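Local structure of polysaccharide deacetylase (Ammonifex degensii, 4WCJ) at residues 102-107 against 144-149. The protein probably removes N-acetyl groups from poly-beta-1,6-N-acetyl-D-glucosamine as a zinc-binding family 4 carbohydrate esterase. Residues are numbered along the deposited sequence; the frame is centred on the assembly and turned at random.
Sequences LSVYRH and KEMVAS
Tyr105 and Met146 meet where two neighbouring helices, 102-114 and 140-148, pack on the outside of the beta/alpha barrel of this family 4 carbohydrate esterase. The short segments stand 11.2 Å apart between axes, a gap that takes long side chains to bridge. On the inner, tight side the flexible Met146 reaches across it: its SD lies 3.9 Å from Tyr105 CA, and Met146 CG comes to the edge of the ring, 4.0 Å from Tyr105 CD1. Met146 SD lies 5.4 Å from the centroid of the Tyr105 ring, 81° off its normal, an edge-on Met-aromatic contact. Val104, compact and branched, and Met146 both rest on Phe119 and Phe121 of strand 119-123, which ties the helix pair to the barrel wall. The outer side is looser and polar. There Tyr105, its CG anti to the backbone N (chi1 176°), carries its hydroxyl out to exposed Glu145, whose extended chain suits it to reach across. A phenylalanine here, lacking the hydroxyl, would probably leave the Glu145 carboxylate without its cross-helix donor and its extended chain freer to turn. Ring and carboxylate planes stand steeply to each other, and Tyr105 OH donates to Glu145 OE2 over 2.7 Å, arriving 37° above the carboxylate plane.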
loop_
_atom_site.group_PDB
_atom_site.type_symbol
_atom_site.label_atom_id
_atom_site.label_comp_id
_atom_site.label_asym_id
_atom_site.label_seq_id
_atom_site.Cartn_x
_atom_site.Cartn_y
_atom_site.Cartn_z
ATOM N N LEU A 102 1.957 5.412 -13.179
ATOM C CA LEU A 102 1.894 6.840 -13.468
ATOM C C LEU A 102 0.540 7.442 -13.106
ATOM O O LEU A 102 0.455 8.614 -12.747
ATOM C CB LEU A 102 2.194 7.091 -14.949
ATOM C CG LEU A 102 2.143 8.546 -15.415
ATOM C CD1 LEU A 102 3.089 9.415 -14.582
ATOM C CD2 LEU A 102 2.461 8.650 -16.898
ATOM N N SER A 103 -0.521 6.642 -13.195
ATOM C CA SER A 103 -1.854 7.169 -12.920
ATOM C C SER A 103 -2.003 7.593 -11.468
ATOM O O SER A 103 -2.862 8.404 -11.160
ATOM C CB SER A 103 -2.950 6.152 -13.269
ATOM O OG SER A 103 -2.901 5.027 -12.401
ATOM N N VAL A 104 -1.192 7.035 -10.563
ATOM C CA VAL A 104 -1.230 7.521 -9.183
ATOM C C VAL A 104 -0.853 9.007 -9.153
ATOM O O VAL A 104 -1.464 9.796 -8.432
ATOM C CB VAL A 104 -0.299 6.702 -8.253
ATOM C CG1 VAL A 104 -0.353 7.240 -6.815
ATOM C CG2 VAL A 104 -0.699 5.238 -8.280
ATOM N N TYR A 105 0.146 9.401 -9.942
ATOM C CA TYR A 105 0.528 10.805 -10.038
ATOM C C TYR A 105 -0.471 11.625 -10.849
ATOM O O TYR A 105 -0.917 12.685 -10.412
ATOM C CB TYR A 105 1.918 10.940 -10.662
ATOM C CG TYR A 105 2.353 12.366 -10.894
ATOM C CD1 TYR A 105 2.817 13.154 -9.846
ATOM C CD2 TYR A 105 2.302 12.928 -12.163
ATOM C CE1 TYR A 105 3.214 14.467 -10.063
ATOM C CE2 TYR A 105 2.701 14.236 -12.391
ATOM C CZ TYR A 105 3.159 14.999 -11.338
ATOM O OH TYR A 105 3.547 16.298 -11.570
ATOM N N ARG A 106 -0.813 11.126 -12.032
ATOM C CA ARG A 106 -1.598 11.901 -12.992
ATOM C C ARG A 106 -3.066 12.048 -12.595
ATOM O O ARG A 106 -3.679 13.095 -12.839
ATOM C CB ARG A 106 -1.487 11.268 -14.381
ATOM C CG ARG A 106 -2.157 12.061 -15.492
ATOM C CD ARG A 106 -1.809 11.504 -16.868
ATOM N NE ARG A 106 -0.378 11.599 -17.153
ATOM C CZ ARG A 106 0.164 11.343 -18.340
ATOM N NH1 ARG A 106 1.474 11.457 -18.516
ATOM N NH2 ARG A 106 -0.607 10.978 -19.356
ATOM N N HIS A 107 -3.620 11.027 -11.950
ATOM C CA HIS A 107 -5.050 10.997 -11.674
ATOM C C HIS A 107 -5.421 10.853 -10.197
ATOM O O HIS A 107 -6.338 11.517 -9.731
ATOM C CB HIS A 107 -5.702 9.864 -12.470
ATOM C CG HIS A 107 -5.538 9.992 -13.953
ATOM N ND1 HIS A 107 -5.849 11.147 -14.643
ATOM C CD2 HIS A 107 -5.114 9.103 -14.885
ATOM C CE1 HIS A 107 -5.617 10.967 -15.930
ATOM N NE2 HIS A 107 -5.172 9.734 -16.104
ATOM N N LYS A 144 8.808 12.301 -5.820
ATOM C CA LYS A 144 9.327 13.355 -4.959
ATOM C C LYS A 144 8.330 14.492 -4.793
ATOM O O LYS A 144 8.176 15.025 -3.692
ATOM C CB LYS A 144 10.654 13.892 -5.501
ATOM C CG LYS A 144 11.830 12.949 -5.290
ATOM C CD LYS A 144 13.070 13.419 -6.017
ATOM C CE LYS A 144 14.197 12.404 -5.894
ATOM N NZ LYS A 144 15.463 12.878 -6.510
ATOM N N GLU A 145 7.654 14.866 -5.873
ATOM C CA GLU A 145 6.692 15.965 -5.808
ATOM C C GLU A 145 5.524 15.575 -4.899
ATOM O O GLU A 145 5.012 16.391 -4.127
ATOM C CB GLU A 145 6.198 16.333 -7.210
ATOM C CG GLU A 145 5.015 17.278 -7.217
ATOM C CD GLU A 145 4.512 17.589 -8.617
ATOM O OE1 GLU A 145 3.449 18.237 -8.723
ATOM O OE2 GLU A 145 5.175 17.196 -9.605
ATOM N N MET A 146 5.106 14.319 -4.976
ATOM C CA MET A 146 4.017 13.866 -4.125
ATOM C C MET A 146 4.435 13.792 -2.663
ATOM O O MET A 146 3.665 14.157 -1.774
ATOM C CB MET A 146 3.495 12.515 -4.609
ATOM C CG MET A 146 2.755 12.636 -5.929
ATOM S SD MET A 146 1.897 11.113 -6.404
ATOM C CE MET A 146 3.312 10.039 -6.702
ATOM N N VAL A 147 5.651 13.320 -2.408
ATOM C CA VAL A 147 6.187 13.311 -1.048
ATOM C C VAL A 147 6.291 14.745 -0.496
ATOM O O VAL A 147 5.969 15.009 0.667
ATOM C CB VAL A 147 7.567 12.604 -0.999
ATOM C CG1 VAL A 147 8.232 12.797 0.338
ATOM C CG2 VAL A 147 7.410 11.115 -1.280
ATOM N N ALA A 148 6.704 15.688 -1.337
ATOM C CA ALA A 148 6.851 17.078 -0.909
ATOM C C ALA A 148 5.553 17.742 -0.437
ATOM O O ALA A 148 5.589 18.774 0.253
ATOM C CB ALA A 148 7.466 17.905 -2.040
ATOM N N SER A 149 4.414 17.169 -0.816
ATOM C CA SER A 149 3.124 17.723 -0.417
ATOM C C SER A 149 2.851 17.376 1.040
ATOM O O SER A 149 1.940 17.929 1.656
ATOM C CB SER A 149 1.987 17.199 -1.312
ATOM O OG SER A 149 1.763 15.806 -1.135
#